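Local atomic coordinates of C alpha-dehydrogenase (PDB entry 4YAC), a protein that binds NADH as a short-chain dehydrogenase/reductase and serves as a C-alpha-dehydrogenase in the bacterial pathway that cleaves lignin beta-aryl ethers. Residues Asp45-Met48 / Gly49-Gln53; Thr125-Pro128 / Arg129-Arg133; Thr159-Tyr162 / Ala163-Gly166; Val173-Pro176 / Lys177-Ile180. All coordinates share one frame; numbering follows the deposited sequence.

In the fold
Three of the contacts lie within helices that flank the parallel sheet of an SDR Rossmann fold; interaction 4 is the turn that follows one of them. Interaction 1, on helix 41-51, stands apart, its centre about 30 to 35 Å from the others; its E46 side chain is about 8 Å from the bound NADH. Interaction 3, in the middle of helix 155-174, also comes near the cofactor, with the K161 side chain about 8 Å from NADH. Interaction 4 ends that same helix, centre to centre about 20 Å from interaction 3, and packs on interaction 2 of helix 105-133: M127 CG lies 3.6 Å from M175 SD and I131 CD1 3.6 Å from Y178 CD2. Interactions 2, 3 and 4 all touch the second subunit.

Interaction 1. Residues Asp45-Met48 / Gly49-Gln53; sequences DEAM and GYFSQ
G49 N bonds to D45 O at 3.0 Å and only weakly to E46 O as well, in the last turns of helix 41-51, the crossover helix of the beta-alpha-beta unit formed with strands 33-38 and 57-62. Y50 N takes E46 O in a longer bond of 3.3 Å, while its CB rests on A47 O. The phenol ring leads away from this turn: OH bonds to E28, and K24 makes a cation-pi contact with the ring. F51 N gives a nearly straight bond to A47 O (2.9 Å, 167° at the hydrogen). With CG anti to its own carbonyl carbon (chi1 -74°), the F51 ring folds back along the helix, where CD2 comes within 3.2 Å of that same A47 O and CE2 lies 4.4 Å from A47 CB. M48 SD sits obliquely at the ring, 4.3 Å from F51 CD2. S52 N bonds to M48 O, and S52 OG turns back to bond G49 O at 2.9 Å. The chemistry thus divides by side: A47, M48 and F51 give an apolar face, laid on L20 of helix 17-28 and on I36 and V58 of the sheet, while the hydroxyl of the exposed S52 is satisfied by G49 O, a carbonyl of its own turn.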
loop_
_atom_site.group_PDB
_atom_site.type_symbol
_atom_site.label_atom_id
_atom_site.label_comp_id
_atom_site.label_asym_id
_atom_site.label_seq_id
_atom_site.Cartn_x
_atom_site.Cartn_y
_atom_site.Cartn_z
ATOM N N ASP A 45 0.300 29.980 -12.818
ATOM C CA ASP A 45 0.161 31.111 -13.729
ATOM C C ASP A 45 -0.228 30.637 -15.129
ATOM O O ASP A 45 -1.026 31.283 -15.809
ATOM C CB ASP A 45 1.462 31.921 -13.784
ATOM C CG ASP A 45 1.767 32.634 -12.477
ATOM O OD1 ASP A 45 0.899 32.651 -11.580
ATOM O OD2 ASP A 45 2.878 33.190 -12.349
ATOM N N GLU A 46 0.340 29.509 -15.552
ATOM C CA GLU A 46 0.021 28.932 -16.854
ATOM C C GLU A 46 -1.438 28.499 -16.901
ATOM O O GLU A 46 -2.155 28.796 -17.855
ATOM C CB GLU A 46 0.934 27.742 -17.150
ATOM C CG GLU A 46 2.372 28.129 -17.451
ATOM C CD GLU A 46 3.335 26.962 -17.329
ATOM O OE1 GLU A 46 2.870 25.811 -17.191
ATOM O OE2 GLU A 46 4.560 27.198 -17.371
ATOM N N ALA A 47 -1.867 27.788 -15.863
ATOM C CA ALA A 47 -3.241 27.307 -15.782
ATOM C C ALA A 47 -4.220 28.476 -15.816
ATOM O O ALA A 47 -5.215 28.434 -16.534
ATOM C CB ALA A 47 -3.442 26.475 -14.519
ATOM N N MET A 48 -3.932 29.524 -15.052
ATOM C CA MET A 48 -4.828 30.675 -14.998
ATOM C C MET A 48 -4.808 31.448 -16.310
ATOM O O MET A 48 -5.755 32.170 -16.623
ATOM C CB MET A 48 -4.454 31.596 -13.834
ATOM C CG MET A 48 -4.627 30.954 -12.464
ATOM S SD MET A 48 -6.257 30.222 -12.233
ATOM C CE MET A 48 -7.297 31.677 -12.320
ATOM N N GLY A 49 -3.739 31.295 -17.082
ATOM C CA GLY A 49 -3.691 31.883 -18.408
ATOM C C GLY A 49 -4.768 31.264 -19.282
ATOM O O GLY A 49 -5.435 31.952 -20.065
ATOM N N TYR A 50 -4.935 29.953 -19.135
ATOM C CA TYR A 50 -5.985 29.216 -19.830
ATOM C C TYR A 50 -7.369 29.598 -19.304
ATOM O O TYR A 50 -8.256 30.004 -20.069
ATOM C CB TYR A 50 -5.756 27.706 -19.673
ATOM C CG TYR A 50 -6.891 26.846 -20.187
ATOM C CD1 TYR A 50 -6.954 26.473 -21.522
ATOM C CD2 TYR A 50 -7.894 26.402 -19.335
ATOM C CE1 TYR A 50 -7.986 25.690 -21.996
ATOM C CE2 TYR A 50 -8.927 25.618 -19.800
ATOM C CZ TYR A 50 -8.969 25.264 -21.131
ATOM O OH TYR A 50 -9.994 24.478 -21.597
ATOM N N PHE A 51 -7.549 29.482 -17.994
ATOM C CA PHE A 51 -8.863 29.686 -17.395
ATOM C C PHE A 51 -9.348 31.124 -17.544
ATOM O O PHE A 51 -10.546 31.377 -17.484
ATOM C CB PHE A 51 -8.848 29.294 -15.917
ATOM C CG PHE A 51 -8.822 27.809 -15.689
ATOM C CD1 PHE A 51 -9.832 27.002 -16.185
ATOM C CD2 PHE A 51 -7.789 27.221 -14.977
ATOM C CE1 PHE A 51 -9.814 25.640 -15.983
ATOM C CE2 PHE A 51 -7.761 25.851 -14.769
ATOM C CZ PHE A 51 -8.776 25.060 -15.272
ATOM N N SER A 52 -8.429 32.064 -17.750
ATOM C CA SER A 52 -8.817 33.464 -17.939
ATOM C C SER A 52 -9.518 33.681 -19.279
ATOM O O SER A 52 -10.028 34.770 -19.549
ATOM C CB SER A 52 -7.600 34.386 -17.856
ATOM O OG SER A 52 -6.806 34.282 -19.025
ATOM N N GLN A 53 -9.520 32.647 -20.119
ATOM C CA GLN A 53 -10.169 32.694 -21.425
ATOM C C GLN A 53 -11.402 31.787 -21.483
ATOM O O GLN A 53 -11.899 31.477 -22.567
ATOM C CB GLN A 53 -9.176 32.296 -22.515
ATOM C CG GLN A 53 -7.913 33.141 -22.527
ATOM C CD GLN A 53 -8.192 34.610 -22.773
ATOM O OE1 GLN A 53 -9.047 34.959 -23.580
ATOM N NE2 GLN A 53 -7.475 35.479 -22.072
#

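Interaction 2. Residues Thr125-Pro128 / Arg129-Arg133; sequences TVMP and RMIER
T125 O is met by the side chain of R129 rather than by its backbone, in the proline-kinked last part of helix 105-133. R129 NE makes a weak bond to it (3.1 Å, 128° at the hydrogen), with the oxygen at the guanidinium edge near its plane, whereas R129 N stays 4.5 Å from T125 O. The arginine runs alongside T125 in the same direction, R129 NH2 4.0 Å from T125 CG2: CG stands anti to the R129 carbonyl carbon (chi1 -55°) and the chain is extended as far as NE. V126 O serves two amides, R129 N weakly and M130 N in a bond of 3.0 Å. V126 CG1 touches M130 CE, the far end of the extended methionine chain, at 3.7 Å, the two side chains crossing at a slant. M127 O accepts I131 N, and M127 SD lies beside I131 CD1 at 3.7 Å, both side chains heading the same way. P128 O receives E132 N at 3.1 Å, with E132 CB packed against the same oxygen. Beyond the turn, R129 NH1 forms salt bridges with D76 and E79 of helix 68-81. One arginine therefore does two jobs: NE partly serves the carbonyl that lacks its usual amide partner, while the guanidinium, probably drawn by both carboxylates, ties this helix to its neighbour.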
loop_
_atom_site.group_PDB
_atom_site.type_symbol
_atom_site.label_atom_id
_atom_site.label_comp_id
_atom_site.label_asym_id
_atom_site.label_seq_id
_atom_site.Cartn_x
_atom_site.Cartn_y
_atom_site.Cartn_z
ATOM N N THR A 125 -7.271 17.129 6.510
ATOM C CA THR A 125 -7.592 18.552 6.615
ATOM C C THR A 125 -9.047 18.795 6.231
ATOM O O THR A 125 -9.743 19.579 6.879
ATOM C CB THR A 125 -6.674 19.423 5.723
ATOM O OG1 THR A 125 -5.315 19.282 6.152
ATOM C CG2 THR A 125 -7.056 20.898 5.813
ATOM N N VAL A 126 -9.504 18.104 5.188
ATOM C CA VAL A 126 -10.817 18.379 4.597
ATOM C C VAL A 126 -11.935 17.465 5.101
ATOM O O VAL A 126 -13.043 17.926 5.362
ATOM C CB VAL A 126 -10.739 18.269 3.054
ATOM C CG1 VAL A 126 -12.123 18.341 2.409
ATOM C CG2 VAL A 126 -9.836 19.358 2.495
ATOM N N MET A 127 -11.661 16.172 5.228
ATOM C CA MET A 127 -12.721 15.212 5.523
ATOM C C MET A 127 -13.410 15.476 6.873
ATOM O O MET A 127 -14.634 15.354 6.973
ATOM C CB MET A 127 -12.147 13.790 5.456
ATOM C CG MET A 127 -13.052 12.688 5.953
ATOM S SD MET A 127 -12.644 12.225 7.645
ATOM C CE MET A 127 -10.969 11.592 7.478
ATOM N N PRO A 128 -12.647 15.862 7.911
ATOM C CA PRO A 128 -13.326 16.223 9.165
ATOM C C PRO A 128 -14.231 17.456 9.047
ATOM O O PRO A 128 -15.213 17.566 9.785
ATOM C CB PRO A 128 -12.165 16.492 10.125
ATOM C CG PRO A 128 -11.052 15.651 9.597
ATOM C CD PRO A 128 -11.191 15.723 8.104
ATOM N N ARG A 129 -13.907 18.370 8.138
ATOM C CA ARG A 129 -14.752 19.534 7.899
ATOM C C ARG A 129 -16.038 19.115 7.193
ATOM O O ARG A 129 -17.116 19.630 7.491
ATOM C CB ARG A 129 -14.010 20.581 7.069
ATOM C CG ARG A 129 -12.679 21.015 7.659
ATOM C CD ARG A 129 -12.070 22.146 6.848
ATOM N NE ARG A 129 -10.720 22.488 7.290
ATOM C CZ ARG A 129 -10.174 23.697 7.184
ATOM N NH1 ARG A 129 -10.861 24.708 6.662
ATOM N NH2 ARG A 129 -8.938 23.902 7.612
ATOM N N MET A 130 -15.918 18.176 6.258
ATOM C CA MET A 130 -17.084 17.637 5.568
ATOM C C MET A 130 -18.063 17.015 6.555
ATOM O O MET A 130 -19.263 17.277 6.500
ATOM C CB MET A 130 -16.669 16.590 4.538
ATOM C CG MET A 130 -16.056 17.147 3.272
ATOM S SD MET A 130 -15.421 15.816 2.238
ATOM C CE MET A 130 -14.998 16.704 0.744
ATOM N N ILE A 131 -17.539 16.180 7.448
ATOM C CA ILE A 131 -18.361 15.488 8.435
ATOM C C ILE A 131 -19.053 16.498 9.343
ATOM O O ILE A 131 -20.257 16.402 9.597
ATOM C CB ILE A 131 -17.504 14.498 9.271
ATOM C CG1 ILE A 131 -17.090 13.318 8.392
ATOM C CG2 ILE A 131 -18.269 13.990 10.490
ATOM C CD1 ILE A 131 -16.035 12.432 8.996
ATOM N N GLU A 132 -18.288 17.478 9.810
ATOM C CA GLU A 132 -18.796 18.501 10.718
ATOM C C GLU A 132 -19.933 19.306 10.084
ATOM O O GLU A 132 -20.890 19.694 10.764
ATOM C CB GLU A 132 -17.647 19.422 11.141
ATOM C CG GLU A 132 -18.061 20.728 11.805
ATOM C CD GLU A 132 -16.867 21.576 12.200
ATOM O OE1 GLU A 132 -15.725 21.195 11.858
ATOM O OE2 GLU A 132 -17.065 22.622 12.852
ATOM N N ARG A 133 -19.828 19.541 8.780
ATOM C CA ARG A 133 -20.814 20.338 8.056
ATOM C C ARG A 133 -22.104 19.552 7.821
ATOM O O ARG A 133 -23.199 20.120 7.820
ATOM C CB ARG A 133 -20.219 20.807 6.728
ATOM C CG ARG A 133 -21.171 21.569 5.823
ATOM C CD ARG A 133 -20.503 21.853 4.495
ATOM N NE ARG A 133 -21.408 22.476 3.537
ATOM C CZ ARG A 133 -21.283 22.380 2.218
ATOM N NH1 ARG A 133 -20.291 21.675 1.687
ATOM N NH2 ARG A 133 -22.155 22.985 1.424
#

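Interaction 3. Residues Thr159-Tyr162 / Ala163-Gly166; sequences TTKY and AVRG
T159-Y162 and A163-G166 form successive turns of helix 155-174, the helix that crosses between strands 137-142 and 180-185 of the Rossmann fold. Y157 and K161 have the spacing of the Tyr-x-x-x-Lys motif of short-chain dehydrogenases. Four regular backbone bonds join the turns: A163 N to T159 O, V164 N to T160 O, R165 N to K161 O and G166 N to Y162 O, between 3.0 and 3.2 Å. Polar side chains mostly look elsewhere. T160 OG1 bonds to Y157 O and to N115 of helix 105-133, so it links that helix to the turn bearing Y157. R165, with CG anti to N (chi1 166°) and an extended chain, sends NE to a salt bridge with E169 and NH1 to A147 O; the same R165 NH1 lies oblique to the Y162 ring, 4.4 Å from its CE2. Y162 OH makes a weak bond to E169 of the second subunit, and A163 packs on A163 of that subunit, consistent with a place near the dimer axis. The methyl groups meet carbonyl oxygens rather than one another: A163 CB lies 3.3 Å from T160 O, and V164 CG2 is wedged against two of them, 3.4 Å from K161 O and 3.6 Å from T160 O.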
loop_
_atom_site.group_PDB
_atom_site.type_symbol
_atom_site.label_atom_id
_atom_site.label_comp_id
_atom_site.label_asym_id
_atom_site.label_seq_id
_atom_site.Cartn_x
_atom_site.Cartn_y
_atom_site.Cartn_z
ATOM N N THR A 159 5.392 1.422 -3.943
ATOM C CA THR A 159 5.126 1.422 -2.512
ATOM C C THR A 159 4.149 2.548 -2.158
ATOM O O THR A 159 3.190 2.321 -1.424
ATOM C CB THR A 159 6.419 1.572 -1.690
ATOM O OG1 THR A 159 7.298 0.482 -1.993
ATOM C CG2 THR A 159 6.113 1.542 -0.203
ATOM N N THR A 160 4.372 3.744 -2.700
ATOM C CA THR A 160 3.507 4.884 -2.373
ATOM C C THR A 160 2.093 4.711 -2.911
ATOM O O THR A 160 1.135 5.159 -2.288
ATOM C CB THR A 160 4.056 6.240 -2.908
ATOM O OG1 THR A 160 3.992 6.292 -4.339
ATOM C CG2 THR A 160 5.483 6.486 -2.433
ATOM N N LYS A 161 1.948 4.063 -4.059
ATOM C CA LYS A 161 0.635 3.951 -4.676
ATOM C C LYS A 161 -0.172 2.826 -4.032
ATOM O O LYS A 161 -1.393 2.930 -3.897
ATOM C CB LYS A 161 0.777 3.755 -6.190
ATOM C CG LYS A 161 1.384 4.974 -6.899
ATOM C CD LYS A 161 0.536 6.233 -6.715
ATOM C CE LYS A 161 1.158 7.457 -7.370
ATOM N NZ LYS A 161 0.320 8.672 -7.144
ATOM N N TYR A 162 0.499 1.765 -3.601
ATOM C CA TYR A 162 -0.164 0.758 -2.788
ATOM C C TYR A 162 -0.695 1.411 -1.514
ATOM O O TYR A 162 -1.825 1.157 -1.096
ATOM C CB TYR A 162 0.793 -0.386 -2.441
ATOM C CG TYR A 162 0.679 -1.582 -3.356
ATOM C CD1 TYR A 162 1.240 -1.563 -4.626
ATOM C CD2 TYR A 162 0.028 -2.738 -2.946
ATOM C CE1 TYR A 162 1.145 -2.653 -5.462
ATOM C CE2 TYR A 162 -0.072 -3.831 -3.776
ATOM C CZ TYR A 162 0.487 -3.783 -5.032
ATOM O OH TYR A 162 0.388 -4.875 -5.858
ATOM N N ALA A 163 0.119 2.275 -0.917
ATOM C CA ALA A 163 -0.255 2.938 0.325
ATOM C C ALA A 163 -1.571 3.693 0.188
ATOM O O ALA A 163 -2.485 3.483 0.981
ATOM C CB ALA A 163 0.844 3.886 0.774
ATOM N N VAL A 164 -1.682 4.560 -0.812
ATOM C CA VAL A 164 -2.882 5.384 -0.924
ATOM C C VAL A 164 -4.054 4.549 -1.427
ATOM O O VAL A 164 -5.205 4.905 -1.190
ATOM C CB VAL A 164 -2.670 6.614 -1.832
ATOM C CG1 VAL A 164 -1.670 7.567 -1.188
ATOM C CG2 VAL A 164 -2.227 6.209 -3.224
ATOM N N ARG A 165 -3.781 3.429 -2.092
ATOM C CA ARG A 165 -4.858 2.496 -2.414
ATOM C C ARG A 165 -5.475 1.983 -1.121
ATOM O O ARG A 165 -6.694 1.918 -0.991
ATOM C CB ARG A 165 -4.365 1.320 -3.258
ATOM C CG ARG A 165 -5.371 0.173 -3.317
ATOM C CD ARG A 165 -4.886 -0.996 -4.143
ATOM N NE ARG A 165 -5.772 -2.148 -3.983
ATOM C CZ ARG A 165 -5.480 -3.384 -4.372
ATOM N NH1 ARG A 165 -4.315 -3.645 -4.948
ATOM N NH2 ARG A 165 -6.352 -4.363 -4.177
ATOM N N GLY A 166 -4.624 1.613 -0.169
ATOM C CA GLY A 166 -5.084 1.142 1.124
ATOM C C GLY A 166 -5.909 2.205 1.819
ATOM O O GLY A 166 -6.967 1.923 2.391
#

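Interaction 4. Residues Val173-Pro176 / Lys177-Ile180; sequences VEMP and KYNI
K177 places CG between its backbone N and carbonyl carbon (chi1 62°), runs extended, then bends at the last torsion (chi4 -61°), which curls the ammonium back onto E174 O. K177 NZ meets E174 O at 2.7 Å, in the carbonyl plane and on a lone pair. A water bridges K177 NZ to E174 OE1, which stay 4.6 Å apart, while E174 OE1 and OE2 also accept backbone amides of I100 and T153 of the second subunit. The backbone closes in a Schellman motif: I180 N bonds to M175 O at 3.2 Å, N179 N to P176 O at 2.9 Å, and N179 is left-handed (phi 58°). M175 O also takes Y178 N, the two donors coming from opposite faces of its plane. The hydrophobic pair of the motif follows, side by side, with M175 CB 3.9 Å from I180 CB. M175 CE approaches the Y178 ring at its edge, 4.2 Å from Y178 CD2. Y178 OH bonds to E101 of the second subunit. The turn thus ends helix 155-174 and leads into strand 180-185, with M175, Y178 and I180 laid against helix 105-133 and N179 sharing backbone bonds with G137, at the start of strand 137-142.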
loop_
_atom_site.group_PDB
_atom_site.type_symbol
_atom_site.label_atom_id
_atom_site.label_comp_id
_atom_site.label_asym_id
_atom_site.label_seq_id
_atom_site.Cartn_x
_atom_site.Cartn_y
_atom_site.Cartn_z
ATOM N N VAL A 173 -14.819 2.289 3.466
ATOM C CA VAL A 173 -15.561 1.614 4.528
ATOM C C VAL A 173 -16.284 2.608 5.435
ATOM O O VAL A 173 -17.426 2.378 5.828
ATOM C CB VAL A 173 -14.626 0.736 5.401
ATOM C CG1 VAL A 173 -15.360 0.189 6.631
ATOM C CG2 VAL A 173 -14.050 -0.406 4.585
ATOM N N GLU A 174 -15.615 3.708 5.766
ATOM C CA GLU A 174 -16.071 4.572 6.853
ATOM C C GLU A 174 -16.816 5.830 6.402
ATOM O O GLU A 174 -17.533 6.435 7.198
ATOM C CB GLU A 174 -14.872 4.968 7.725
ATOM C CG GLU A 174 -14.206 3.760 8.389
ATOM C CD GLU A 174 -13.140 4.127 9.406
ATOM O OE1 GLU A 174 -13.283 5.156 10.098
ATOM O OE2 GLU A 174 -12.157 3.369 9.527
ATOM N N MET A 175 -16.674 6.220 5.140
ATOM C CA MET A 175 -17.257 7.485 4.683
ATOM C C MET A 175 -18.743 7.436 4.280
ATOM O O MET A 175 -19.439 8.443 4.408
ATOM C CB MET A 175 -16.437 8.031 3.513
ATOM C CG MET A 175 -15.056 8.542 3.917
ATOM S SD MET A 175 -15.103 9.858 5.160
ATOM C CE MET A 175 -14.782 8.927 6.655
ATOM N N PRO A 176 -19.239 6.284 3.790
ATOM C CA PRO A 176 -20.647 6.277 3.364
ATOM C C PRO A 176 -21.661 6.649 4.449
ATOM O O PRO A 176 -22.692 7.227 4.111
ATOM C CB PRO A 176 -20.858 4.835 2.910
ATOM C CG PRO A 176 -19.523 4.406 2.438
ATOM C CD PRO A 176 -18.545 5.050 3.380
ATOM N N LYS A 177 -21.388 6.346 5.713
ATOM C CA LYS A 177 -22.331 6.691 6.775
ATOM C C LYS A 177 -22.411 8.207 6.992
ATOM O O LYS A 177 -23.324 8.694 7.659
ATOM C CB LYS A 177 -21.961 5.986 8.085
ATOM C CG LYS A 177 -20.609 6.355 8.666
ATOM C CD LYS A 177 -20.385 5.637 9.992
ATOM C CE LYS A 177 -19.069 6.031 10.643
ATOM N NZ LYS A 177 -17.891 5.687 9.799
ATOM N N TYR A 178 -21.461 8.944 6.417
ATOM C CA TYR A 178 -21.476 10.407 6.446
ATOM C C TYR A 178 -21.885 10.993 5.095
ATOM O O TYR A 178 -21.754 12.198 4.872
ATOM C CB TYR A 178 -20.104 10.955 6.836
ATOM C CG TYR A 178 -19.642 10.547 8.215
ATOM C CD1 TYR A 178 -20.372 10.893 9.343
ATOM C CD2 TYR A 178 -18.465 9.835 8.391
ATOM C CE1 TYR A 178 -19.952 10.527 10.606
ATOM C CE2 TYR A 178 -18.036 9.467 9.649
ATOM C CZ TYR A 178 -18.781 9.816 10.754
ATOM O OH TYR A 178 -18.355 9.450 12.008
ATOM N N ASN A 179 -22.369 10.134 4.202
ATOM C CA ASN A 179 -22.756 10.536 2.854
ATOM C C ASN A 179 -21.588 11.171 2.103
ATOM O O ASN A 179 -21.770 12.098 1.313
ATOM C CB ASN A 179 -23.948 11.495 2.900
ATOM C CG ASN A 179 -25.205 10.830 3.427
ATOM O OD1 ASN A 179 -25.455 9.654 3.161
ATOM N ND2 ASN A 179 -26.002 11.577 4.183
ATOM N N ILE A 180 -20.389 10.652 2.358
ATOM C CA ILE A 180 -19.191 11.084 1.652
ATOM C C ILE A 180 -18.730 9.963 0.722
ATOM O O ILE A 180 -18.363 8.879 1.174
ATOM C CB ILE A 180 -18.061 11.477 2.635
ATOM C CG1 ILE A 180 -18.469 12.717 3.435
ATOM C CG2 ILE A 180 -16.751 11.743 1.883
ATOM C CD1 ILE A 180 -17.545 13.046 4.593
HETATM O O HOH W 1 -19.710 3.924 6.509
HETATM O O HOH W 2 -15.439 6.496 10.934
#